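PDB 2OAS: 4-hydroxybutyrate coenzyme A transferase from Shewanella oneidensis, which probably transfers coenzyme A between carboxylic acids such as acetate and 4-hydroxybutyrate, by way of a covalent link between CoA and the enzyme. Local coordinates for residues S18-W23 against K110-I115; H149-M154 against A176-H181; T251-Y256 against R296-V301; G330-F335 against G372-R377. All blocks are in the same frame, centred on the assembly; numbering follows the deposited sequence.

Contact 1: residues S18-W23 against K110-I115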
# COMPACT_ATOMS: atom_id res chain seq x y z
N SER A 18 9.27 -35.47 -11.78
CA SER A 18 9.14 -35.24 -10.34
C SER A 18 9.95 -34.08 -9.76
O SER A 18 11.00 -33.73 -10.27
CB SER A 18 9.48 -36.51 -9.57
OG SER A 18 8.53 -37.53 -9.82
N GLY A 19 9.44 -33.50 -8.68
CA GLY A 19 10.13 -32.40 -8.03
C GLY A 19 10.05 -31.06 -8.74
O GLY A 19 10.56 -30.05 -8.24
N GLU A 20 9.40 -31.03 -9.90
CA GLU A 20 9.29 -29.79 -10.66
C GLU A 20 8.32 -28.77 -10.06
O GLU A 20 7.37 -29.11 -9.35
CB GLU A 20 8.88 -30.07 -12.11
CG GLU A 20 9.93 -30.85 -12.91
CD GLU A 20 9.57 -30.98 -14.39
OE1 GLU A 20 10.33 -31.65 -15.14
OE2 GLU A 20 8.55 -30.40 -14.81
N THR A 21 8.60 -27.50 -10.34
CA THR A 21 7.74 -26.41 -9.90
C THR A 21 7.01 -26.00 -11.17
O THR A 21 7.63 -25.63 -12.16
CB THR A 21 8.53 -25.20 -9.39
OG1 THR A 21 9.32 -25.59 -8.26
CG2 THR A 21 7.56 -24.11 -8.96
N LEU A 22 5.69 -26.10 -11.12
CA LEU A 22 4.85 -25.79 -12.24
C LEU A 22 4.02 -24.52 -12.09
O LEU A 22 3.68 -24.08 -10.98
CB LEU A 22 3.90 -26.97 -12.48
CG LEU A 22 4.48 -28.37 -12.74
CD1 LEU A 22 3.35 -29.38 -12.82
CD2 LEU A 22 5.28 -28.37 -14.03
N TRP A 23 3.69 -23.93 -13.23
CA TRP A 23 2.84 -22.76 -13.26
C TRP A 23 1.70 -23.10 -14.19
O TRP A 23 1.90 -23.80 -15.19
CB TRP A 23 3.58 -21.53 -13.79
CG TRP A 23 2.62 -20.44 -14.13
CD1 TRP A 23 2.11 -20.16 -15.37
CD2 TRP A 23 1.99 -19.54 -13.22
NE1 TRP A 23 1.21 -19.13 -15.29
CE2 TRP A 23 1.12 -18.72 -13.98
CE3 TRP A 23 2.09 -19.32 -11.84
CZ2 TRP A 23 0.33 -17.72 -13.40
CZ3 TRP A 23 1.31 -18.33 -11.26
CH2 TRP A 23 0.44 -17.53 -12.05
N LYS A 110 11.66 -19.83 -9.28
CA LYS A 110 11.92 -20.63 -10.46
C LYS A 110 10.67 -21.36 -10.93
O LYS A 110 9.81 -21.73 -10.13
CB LYS A 110 13.01 -21.66 -10.15
CG LYS A 110 14.15 -21.68 -11.15
CD LYS A 110 14.97 -20.38 -11.09
CE LYS A 110 16.12 -20.40 -12.11
NZ LYS A 110 16.96 -19.17 -12.08
N ILE A 111 10.59 -21.58 -12.24
CA ILE A 111 9.48 -22.29 -12.85
C ILE A 111 10.04 -23.29 -13.85
O ILE A 111 10.66 -22.90 -14.84
CB ILE A 111 8.54 -21.33 -13.58
CG1 ILE A 111 7.91 -20.36 -12.58
CG2 ILE A 111 7.51 -22.12 -14.36
CD1 ILE A 111 6.96 -19.37 -13.18
N ASP A 112 9.84 -24.58 -13.60
CA ASP A 112 10.36 -25.60 -14.51
C ASP A 112 9.50 -25.75 -15.75
O ASP A 112 10.00 -25.97 -16.84
CB ASP A 112 10.51 -26.95 -13.80
CG ASP A 112 11.52 -26.90 -12.64
OD1 ASP A 112 12.64 -26.38 -12.84
OD2 ASP A 112 11.19 -27.40 -11.54
N THR A 113 8.19 -25.64 -15.58
CA THR A 113 7.30 -25.76 -16.72
C THR A 113 5.99 -25.02 -16.51
O THR A 113 5.43 -25.01 -15.41
CB THR A 113 7.01 -27.25 -17.09
OG1 THR A 113 5.61 -27.50 -17.01
CG2 THR A 113 7.75 -28.20 -16.17
N ALA A 114 5.50 -24.39 -17.57
CA ALA A 114 4.25 -23.65 -17.53
C ALA A 114 3.19 -24.33 -18.37
O ALA A 114 3.40 -24.61 -19.55
CB ALA A 114 4.47 -22.24 -18.05
N ILE A 115 2.04 -24.60 -17.76
CA ILE A 115 0.94 -25.23 -18.48
C ILE A 115 0.05 -24.10 -18.96
O ILE A 115 -0.43 -23.29 -18.16
CB ILE A 115 0.08 -26.13 -17.57
CG1 ILE A 115 0.98 -27.01 -16.68
CG2 ILE A 115 -0.85 -26.97 -18.43
CD1 ILE A 115 1.93 -27.90 -17.45

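Contact 2: residues H149-M154 against A176-H181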
# COMPACT_ATOMS: atom_id res chain seq x y z
N HIS A 149 -1.83 -26.12 -24.61
CA HIS A 149 -3.00 -26.81 -25.06
C HIS A 149 -3.63 -25.90 -26.10
O HIS A 149 -4.04 -24.79 -25.78
CB HIS A 149 -3.93 -27.07 -23.88
CG HIS A 149 -5.36 -27.21 -24.27
ND1 HIS A 149 -5.76 -28.00 -25.32
CD2 HIS A 149 -6.48 -26.62 -23.78
CE1 HIS A 149 -7.07 -27.88 -25.48
NE2 HIS A 149 -7.53 -27.05 -24.55
N ILE A 150 -3.65 -26.35 -27.34
CA ILE A 150 -4.22 -25.55 -28.41
C ILE A 150 -5.73 -25.75 -28.49
O ILE A 150 -6.22 -26.84 -28.78
CB ILE A 150 -3.60 -25.90 -29.76
CG1 ILE A 150 -2.10 -25.63 -29.71
CG2 ILE A 150 -4.30 -25.10 -30.86
CD1 ILE A 150 -1.36 -25.99 -30.97
N ASN A 151 -6.46 -24.67 -28.24
CA ASN A 151 -7.91 -24.71 -28.24
C ASN A 151 -8.51 -23.71 -29.18
O ASN A 151 -8.40 -22.51 -28.96
CB ASN A 151 -8.43 -24.44 -26.83
CG ASN A 151 -9.93 -24.47 -26.75
OD1 ASN A 151 -10.62 -24.80 -27.72
ND2 ASN A 151 -10.46 -24.14 -25.58
N PRO A 152 -9.15 -24.19 -30.25
CA PRO A 152 -9.79 -23.34 -31.25
C PRO A 152 -10.84 -22.41 -30.64
O PRO A 152 -11.28 -21.47 -31.29
CB PRO A 152 -10.42 -24.34 -32.21
CG PRO A 152 -9.45 -25.46 -32.19
CD PRO A 152 -9.12 -25.59 -30.71
N GLN A 153 -11.24 -22.69 -29.41
CA GLN A 153 -12.25 -21.89 -28.73
C GLN A 153 -11.59 -20.69 -28.05
O GLN A 153 -12.24 -19.69 -27.78
CB GLN A 153 -13.00 -22.73 -27.70
CG GLN A 153 -13.65 -23.97 -28.28
CD GLN A 153 -14.59 -23.66 -29.44
OE1 GLN A 153 -14.66 -24.41 -30.42
NE2 GLN A 153 -15.32 -22.53 -29.33
N MSE A 154 -10.29 -20.78 -27.79
CA MSE A 154 -9.62 -19.66 -27.15
C MSE A 154 -9.57 -18.49 -28.11
O MSE A 154 -9.03 -18.59 -29.22
CB MSE A 154 -8.19 -20.05 -26.74
CG MSE A 154 -7.48 -19.00 -25.89
SE MSE A 154 -8.41 -18.58 -24.23
CE MSE A 154 -7.54 -19.77 -22.99
N ALA A 176 -12.23 -27.28 -26.57
CA ALA A 176 -12.84 -27.50 -25.27
C ALA A 176 -13.62 -26.26 -24.90
O ALA A 176 -13.44 -25.20 -25.50
CB ALA A 176 -11.77 -27.77 -24.24
N SER A 177 -14.49 -26.40 -23.91
CA SER A 177 -15.31 -25.29 -23.45
C SER A 177 -14.56 -24.41 -22.47
O SER A 177 -13.78 -24.89 -21.66
CB SER A 177 -16.57 -25.83 -22.77
OG SER A 177 -16.23 -26.58 -21.62
N LEU A 178 -14.81 -23.10 -22.56
CA LEU A 178 -14.19 -22.16 -21.64
C LEU A 178 -15.21 -21.90 -20.55
O LEU A 178 -16.41 -21.77 -20.84
CB LEU A 178 -13.86 -20.84 -22.33
CG LEU A 178 -12.73 -20.86 -23.35
CD1 LEU A 178 -12.61 -19.48 -23.99
CD2 LEU A 178 -11.43 -21.25 -22.68
N PRO A 179 -14.77 -21.83 -19.30
CA PRO A 179 -15.70 -21.59 -18.20
C PRO A 179 -16.44 -20.26 -18.38
O PRO A 179 -15.85 -19.20 -18.32
CB PRO A 179 -14.79 -21.60 -16.97
CG PRO A 179 -13.47 -21.15 -17.52
CD PRO A 179 -13.38 -21.90 -18.81
N ILE A 180 -17.75 -20.33 -18.60
CA ILE A 180 -18.54 -19.13 -18.80
C ILE A 180 -18.70 -18.35 -17.50
O ILE A 180 -18.88 -17.13 -17.51
CB ILE A 180 -19.95 -19.46 -19.34
CG1 ILE A 180 -20.65 -20.42 -18.37
CG2 ILE A 180 -19.84 -20.06 -20.73
CD1 ILE A 180 -22.08 -20.71 -18.74
N HIS A 181 -18.62 -19.04 -16.37
CA HIS A 181 -18.75 -18.38 -15.08
C HIS A 181 -19.95 -17.44 -15.05
O HIS A 181 -19.87 -16.28 -15.48
CB HIS A 181 -17.48 -17.57 -14.77
CG HIS A 181 -17.52 -16.87 -13.46
ND1 HIS A 181 -17.25 -17.50 -12.26
CD2 HIS A 181 -17.83 -15.59 -13.14
CE1 HIS A 181 -17.40 -16.64 -11.27
NE2 HIS A 181 -17.75 -15.47 -11.77

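Contact 3: residues T251-Y256 against R296-V301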
# COMPACT_ATOMS: atom_id res chain seq x y z
N THR A 251 -12.67 7.58 -24.59
CA THR A 251 -12.25 8.84 -25.19
C THR A 251 -11.49 9.75 -24.23
O THR A 251 -10.65 10.54 -24.65
CB THR A 251 -13.47 9.60 -25.74
OG1 THR A 251 -14.03 8.87 -26.83
CG2 THR A 251 -13.06 10.98 -26.22
N LYS A 252 -11.78 9.63 -22.94
CA LYS A 252 -11.14 10.49 -21.95
C LYS A 252 -9.90 9.94 -21.25
O LYS A 252 -9.39 10.54 -20.31
CB LYS A 252 -12.17 10.93 -20.91
CG LYS A 252 -13.35 11.66 -21.53
CD LYS A 252 -12.86 12.79 -22.43
CE LYS A 252 -13.96 13.32 -23.33
NZ LYS A 252 -13.42 14.27 -24.34
N LYS A 253 -9.41 8.79 -21.71
CA LYS A 253 -8.22 8.18 -21.13
C LYS A 253 -6.97 8.77 -21.78
O LYS A 253 -7.03 9.29 -22.90
CB LYS A 253 -8.23 6.67 -21.34
CG LYS A 253 -9.33 5.91 -20.59
CD LYS A 253 -8.94 4.42 -20.41
CE LYS A 253 -8.61 3.75 -21.75
NZ LYS A 253 -8.18 2.33 -21.67
N ARG A 254 -5.84 8.70 -21.09
CA ARG A 254 -4.59 9.21 -21.65
C ARG A 254 -3.66 8.05 -21.95
O ARG A 254 -2.73 8.17 -22.76
CB ARG A 254 -3.91 10.20 -20.69
CG ARG A 254 -4.81 11.36 -20.27
CD ARG A 254 -4.02 12.59 -19.81
NE ARG A 254 -4.87 13.64 -19.24
CZ ARG A 254 -5.92 14.19 -19.85
NH1 ARG A 254 -6.61 15.14 -19.23
NH2 ARG A 254 -6.30 13.79 -21.06
N PHE A 255 -3.90 6.92 -21.30
CA PHE A 255 -3.08 5.74 -21.50
C PHE A 255 -3.90 4.76 -22.30
O PHE A 255 -4.85 4.17 -21.78
CB PHE A 255 -2.65 5.15 -20.17
CG PHE A 255 -1.85 3.89 -20.29
CD1 PHE A 255 -2.47 2.65 -20.29
CD2 PHE A 255 -0.46 3.94 -20.37
CE1 PHE A 255 -1.73 1.47 -20.38
CE2 PHE A 255 0.29 2.78 -20.47
CZ PHE A 255 -0.34 1.54 -20.47
N TYR A 256 -3.53 4.59 -23.57
CA TYR A 256 -4.24 3.71 -24.48
C TYR A 256 -5.69 4.18 -24.66
O TYR A 256 -6.64 3.46 -24.35
CB TYR A 256 -4.23 2.26 -23.99
CG TYR A 256 -3.01 1.47 -24.37
CD1 TYR A 256 -1.78 1.69 -23.74
CD2 TYR A 256 -3.07 0.50 -25.37
CE1 TYR A 256 -0.65 0.94 -24.07
CE2 TYR A 256 -1.95 -0.25 -25.71
CZ TYR A 256 -0.75 -0.03 -25.06
OH TYR A 256 0.36 -0.79 -25.40
N ARG A 296 -2.60 5.85 -12.51
CA ARG A 296 -2.71 7.28 -12.19
C ARG A 296 -2.63 8.17 -13.44
O ARG A 296 -3.00 9.35 -13.39
CB ARG A 296 -1.59 7.70 -11.22
CG ARG A 296 -0.22 7.83 -11.89
CD ARG A 296 0.88 8.25 -10.90
NE ARG A 296 0.54 9.48 -10.18
CZ ARG A 296 1.32 10.04 -9.26
NH1 ARG A 296 2.49 9.50 -8.95
NH2 ARG A 296 0.92 11.15 -8.64
N LYS A 297 -2.15 7.62 -14.55
CA LYS A 297 -2.03 8.42 -15.78
C LYS A 297 -3.39 8.82 -16.36
O LYS A 297 -3.49 9.81 -17.09
CB LYS A 297 -1.21 7.67 -16.85
CG LYS A 297 0.26 7.52 -16.51
CD LYS A 297 1.02 6.78 -17.60
CE LYS A 297 2.51 6.66 -17.24
NZ LYS A 297 3.28 5.94 -18.31
N ASN A 298 -4.43 8.06 -16.04
CA ASN A 298 -5.77 8.37 -16.52
C ASN A 298 -6.53 9.19 -15.50
O ASN A 298 -6.64 8.80 -14.33
CB ASN A 298 -6.57 7.10 -16.80
CG ASN A 298 -6.13 6.41 -18.04
OD1 ASN A 298 -5.88 7.05 -19.06
ND2 ASN A 298 -6.05 5.09 -17.99
N PRO A 299 -7.09 10.33 -15.93
CA PRO A 299 -7.86 11.22 -15.04
C PRO A 299 -9.21 10.65 -14.67
O PRO A 299 -9.80 9.87 -15.41
CB PRO A 299 -7.97 12.50 -15.87
CG PRO A 299 -7.97 11.99 -17.28
CD PRO A 299 -6.90 10.94 -17.26
N ASN A 300 -9.69 11.03 -13.49
CA ASN A 300 -10.99 10.58 -13.02
C ASN A 300 -11.16 9.06 -12.92
O ASN A 300 -12.21 8.52 -13.25
CB ASN A 300 -12.08 11.15 -13.93
CG ASN A 300 -12.02 12.66 -14.01
OD1 ASN A 300 -12.09 13.35 -12.99
ND2 ASN A 300 -11.89 13.18 -15.22
N VAL A 301 -10.12 8.38 -12.47
CA VAL A 301 -10.19 6.94 -12.30
C VAL A 301 -11.27 6.63 -11.24
O VAL A 301 -11.39 7.34 -10.25
CB VAL A 301 -8.83 6.37 -11.82
CG1 VAL A 301 -9.01 4.98 -11.22
CG2 VAL A 301 -7.87 6.30 -13.00

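Contact 4: residues G330-F335 against G372-R377. With COA (coenzyme A), chain C.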
# COMPACT_ATOMS: atom_id res chain seq x y z
N GLY A 330 -4.52 -9.82 -4.59
CA GLY A 330 -4.91 -9.36 -5.91
C GLY A 330 -4.36 -8.00 -6.29
O GLY A 330 -3.15 -7.79 -6.31
N GLY A 331 -5.24 -7.06 -6.60
CA GLY A 331 -4.77 -5.75 -6.98
C GLY A 331 -5.73 -4.63 -6.66
O GLY A 331 -5.73 -3.61 -7.34
N GLN A 332 -6.55 -4.81 -5.64
CA GLN A 332 -7.50 -3.76 -5.28
C GLN A 332 -6.77 -2.59 -4.64
O GLN A 332 -7.19 -1.44 -4.77
CB GLN A 332 -8.55 -4.30 -4.30
CG GLN A 332 -7.98 -4.57 -2.92
CD GLN A 332 -9.05 -4.74 -1.85
OE1 GLN A 332 -8.74 -4.82 -0.66
NE2 GLN A 332 -10.30 -4.79 -2.27
N MSE A 333 -5.68 -2.87 -3.94
CA MSE A 333 -4.94 -1.82 -3.27
C MSE A 333 -4.27 -0.88 -4.26
O MSE A 333 -4.39 0.33 -4.17
CB MSE A 333 -3.90 -2.43 -2.35
CG MSE A 333 -3.31 -1.44 -1.38
SE MSE A 333 -1.70 -2.12 -0.59
CE MSE A 333 -0.50 -1.63 -2.01
N ASP A 334 -3.56 -1.47 -5.22
CA ASP A 334 -2.88 -0.69 -6.25
C ASP A 334 -3.88 0.20 -6.98
O ASP A 334 -3.58 1.35 -7.29
CB ASP A 334 -2.20 -1.63 -7.23
CG ASP A 334 -0.90 -2.21 -6.69
OD1 ASP A 334 -0.36 -3.13 -7.32
OD2 ASP A 334 -0.41 -1.74 -5.65
N PHE A 335 -5.08 -0.33 -7.26
CA PHE A 335 -6.11 0.44 -7.95
C PHE A 335 -6.71 1.54 -7.08
O PHE A 335 -7.12 2.59 -7.58
CB PHE A 335 -7.23 -0.49 -8.43
CG PHE A 335 -6.97 -1.10 -9.76
CD1 PHE A 335 -6.94 -0.30 -10.91
CD2 PHE A 335 -6.71 -2.45 -9.88
CE1 PHE A 335 -6.65 -0.86 -12.16
CE2 PHE A 335 -6.42 -3.01 -11.12
CZ PHE A 335 -6.40 -2.21 -12.26
N GLY A 372 -6.45 -10.87 7.42
CA GLY A 372 -5.48 -10.34 6.48
C GLY A 372 -5.88 -8.96 5.99
O GLY A 372 -6.91 -8.80 5.33
N VAL A 373 -5.09 -7.96 6.34
CA VAL A 373 -5.40 -6.61 5.88
C VAL A 373 -4.87 -6.46 4.45
O VAL A 373 -3.68 -6.63 4.21
CB VAL A 373 -4.72 -5.55 6.77
CG1 VAL A 373 -4.81 -4.18 6.10
CG2 VAL A 373 -5.35 -5.54 8.13
N VAL A 374 -5.75 -6.17 3.51
CA VAL A 374 -5.33 -5.99 2.11
C VAL A 374 -5.16 -4.50 1.81
O VAL A 374 -4.18 -4.08 1.20
CB VAL A 374 -6.35 -6.60 1.13
CG1 VAL A 374 -5.92 -6.36 -0.32
CG2 VAL A 374 -6.48 -8.09 1.39
N THR A 375 -6.13 -3.70 2.27
CA THR A 375 -6.12 -2.26 2.08
C THR A 375 -6.15 -1.63 3.47
O THR A 375 -6.99 -1.96 4.30
CB THR A 375 -7.34 -1.82 1.27
OG1 THR A 375 -7.30 -2.45 -0.01
CG2 THR A 375 -7.37 -0.32 1.09
N THR A 376 -5.23 -0.70 3.71
CA THR A 376 -5.09 -0.06 5.00
C THR A 376 -5.95 1.18 5.20
O THR A 376 -6.55 1.69 4.25
CB THR A 376 -3.63 0.32 5.22
OG1 THR A 376 -3.23 1.30 4.25
CG2 THR A 376 -2.74 -0.90 5.05
N ARG A 377 -6.00 1.65 6.44
CA ARG A 377 -6.75 2.86 6.81
C ARG A 377 -6.45 4.00 5.85
O ARG A 377 -7.35 4.57 5.24
CB ARG A 377 -6.32 3.37 8.17
CG ARG A 377 -6.66 2.54 9.33
CD ARG A 377 -5.92 3.05 10.54
NE ARG A 377 -6.45 2.43 11.75
CZ ARG A 377 -5.80 2.35 12.90
NH1 ARG A 377 -4.58 2.86 13.04
NH2 ARG A 377 -6.39 1.76 13.93
N1A COA C . -17.41 -12.92 8.17
C2A COA C . -17.88 -14.31 8.08
N3A COA C . -18.26 -14.73 6.72
C4A COA C . -18.20 -13.82 5.56
C5A COA C . -17.72 -12.46 5.66
C6A COA C . -17.34 -12.01 7.02
N6A COA C . -16.87 -10.69 7.23
N7A COA C . -17.77 -11.84 4.42
C8A COA C . -18.25 -12.84 3.55
N9A COA C . -18.51 -14.05 4.22
C1B COA C . -19.03 -15.29 3.67
C2B COA C . -20.37 -15.29 2.88
O2B COA C . -21.41 -15.90 3.57
C3B COA C . -20.09 -15.93 1.53
O3B COA C . -20.99 -17.06 1.30
P3B COA C . -20.96 -17.95 -0.02
O7A COA C . -21.13 -17.20 -1.28
O8A COA C . -19.66 -18.68 -0.08
O9A COA C . -22.01 -18.95 0.10
C4B COA C . -18.65 -16.30 1.51
O4B COA C . -18.05 -15.92 2.76
C5B COA C . -18.19 -15.56 0.18
O5B COA C . -18.34 -14.13 0.30
P1A COA C . -18.69 -13.06 -0.92
O1A COA C . -19.91 -13.34 -1.62
O2A COA C . -18.78 -11.64 -0.41
O3A COA C . -17.42 -13.22 -1.85
P2A COA C . -17.21 -12.41 -3.16
O4A COA C . -17.10 -13.33 -4.29
O5A COA C . -18.31 -11.50 -3.42
O6A COA C . -16.07 -11.48 -3.11
CBP COA C . -13.90 -10.55 -2.20
CCP COA C . -15.54 -10.52 -2.20
CDP COA C . -13.83 -11.97 -1.55
CEP COA C . -13.31 -9.47 -1.20
CAP COA C . -13.23 -10.56 -3.75
OAP COA C . -13.64 -9.24 -4.22
C9P COA C . -11.70 -10.61 -3.77
O9P COA C . -11.17 -11.67 -4.08
N8P COA C . -10.99 -9.43 -3.44
C7P COA C . -9.57 -9.11 -3.38
C6P COA C . -9.05 -7.94 -4.28
C5P COA C . -8.71 -8.29 -5.67
O5P COA C . -7.70 -7.84 -6.21
N4P COA C . -9.64 -9.20 -6.31
C3P COA C . -9.65 -9.80 -7.63
C2P COA C . -9.46 -8.82 -8.85
S1P COA C . -8.13 -9.33 -9.97

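Contact 1: residues S18-W23 against K110-I115
The carbonyl oxygen of Thr21 takes two neighbouring N-H groups of the facing segment: the Asp112 amide, whose N lies 2.8 Å from Thr21 O, and, more weakly, that of Thr113. This pairing opens the ladder between two adjacent strands, 21-24 and 113-118, of the parallel sheet in the Rossmann-like N-terminal domain. It illustrates how a side chain can complete a ladder that the main chain leaves unfinished. Asp112 turns out of the extended conformation, and its carboxylate, with CG beside its own backbone N (chi1 -63°), swings across to accept the Thr21 amide. The bond from Thr21 N to Asp112 OD2 is 2.9 Å long and fairly straight at 161°; it arrives on the anti side of the carboxylate, 25° out of its plane. The CB of Glu20 also lies near Asp112 OD2, but the Glu20 carboxylate is paired with Lys145, which should temper the repulsion between the two acids. Beyond this junction the ladder is regular, with Trp23 N 3.0 Å from Thr113 O and Ile115 N 2.7 Å from Trp23 O. Leu22 and Thr113 lie side by side on one face of the sheet, where the buried Thr113 OG1 has no polar partner in the model. On the other face Trp23 packs against helix 136-142, with Phe104 meeting its ring edge-to-face. Trp23 CB rests 4.0 Å from Ile111 CG2, while Ala114 CB lies near the indole plane at its edge, 4.1 Å from Trp23 CD1.

Contact 2: residues H149-M154 against A176-H181
Two torsions of Asn151 bring its amide against the backbone of Ala176: CG stands opposite the backbone N (chi1 -180°), and OD1 eclipses CA (chi2 6°), which turns ND2 to the far side. The amide thus serves as donor and acceptor at once, a compact example of one side chain bridging two loops. Ala176 N gives a hydrogen to Asn151 OD1 over 3.2 Å, and Asn151 ND2 returns one to Ala176 O, also over 3.2 Å. OD1 has a second donor, Gln153 N at 2.8 Å from Asn151 OD1. The two N-H groups come from opposite faces of the amide, each well above its plane, so the oxygen is clasped between them. Since ND2 also bonds to Gln117 OE1 on strand 113-118, the rotation of the amide is fixed at both ends. Around this polar centre carbon atoms close in. Gln153 brings its CG within 3.0 Å of Ala176 O, a tight approach. Leu178 reaches back with CD1 3.8 Å from Gln153 O. Leu178 and the selenomethionine Met154 cross at about a right angle, with Leu178 CD2 4.2 Å from Met154 CE. Ala176 CB sits at the edge of the His149 ring. While the Asn151 amide holds the loop after strand 170-173 through Ala176, its bond from Gln153 N makes an Asx turn, laid over the type I beta turn Asn151-Met154 at the exit of parallel strand 145-150.

Contact 3: residues T251-Y256 against R296-V301
Asn298 OD1 forms the tight heart of this contact, accepting two successive backbone amides: Arg254 N at 2.6 Å and Phe255 N at 3.0 Å from the same oxygen. The first approaches nearly along the C=O axis, the second tilted 24° from the carbonyl plane. CG of Asn298 lies beside its backbone N (chi1 -74°), a torsion that directs the amide into the bend of the 251-256 loop. Its ND2, buried near Lys253 CD and Phe255 CB, has no polar partner in the model. The aliphatic start of Lys253 closes over the amide, with Lys253 CB 3.3 Å from Asn298 OD1, while its ammonium group leads elsewhere, to the carbonyls of Lys259 and Val230. Pro299 fills the next position, its CG 3.6 Å from Lys252 O. Asn298 O bonds to the hydroxyl of Ser342, just past helix 332-341.

Toward solvent the fit becomes looser. The exposed Arg254 chain runs at about a right angle to Pro299, whose ring covers one guanidinium face, offset toward the rim. Lys297 lays its extended chain obliquely by the Phe255 ring, with CD 4.2 Å from Phe255 CD2. As an example of loop joining loop, the chemistry implies a link resting on one neutral oxygen and two main-chain N-H groups; the cationic side chains add carbon contacts and, for Arg254, a guanidinium face against Pro299, but no salt bridge joins the two segments.

Contact 4: residues G330-F335 against G372-R377
A bulged strand meets the first turn of a helix here, beside the pantetheine arm of coenzyme A: Gln332, opening helix 332-341, reaches Thr375 of strand 373-375, where Val374 and Thr375 form a classic beta bulge against Val316. Gly331 is the N-cap, and its N-H grips the CoA carbonyl in a straight bond, Gly331 N lying 2.6 Å from O5P. The helix end probably polarises that carbonyl further. Gln332 shows how one residue can serve ligand and fold together. Its CB touches CoA C6P at 3.7 Å, while CG, held between the backbone N and carbonyl carbon (chi1 70°), starts an extended chain toward the strand. There Thr375 OG1 donates to Gln332 OE1 over 2.8 Å from above the amide plane, 54° out of it. NE2 bonds to Ser306 O, so both ends of the amide are tied down. Glu233, which binds CoA covalently, has its side chain about 6 Å from that of Gln332. Val374 presses CG1 to within 3.2 Å of Gln332 OE1. On the neighbouring flank selenomethionine Met333, which also packs on His379 of the second subunit, sets its SE 3.6 Å from Val374 O.

Read from the N terminus, the four contacts illustrate closure in series: each loop is complete before the next begins, so none nests or crosses. Contact 1 brings residues 110-115 back to strand 21-24 after some 86 residues. Contact 2 closes a short loop holding strands 158-159, 162-164 and 170-173, and shares the same parallel sheet, since strands 113-118 and 145-150 are neighbours; the nearest atoms of the two contacts are about 6 Å apart. Contact 3 then joins two loops leading to strands 260-262 and 301-305. Contact 4 ties helix 332-341 to strand 373-375 at the CoA pocket, and its nearest atoms lie about 5 Å from those of contact 3.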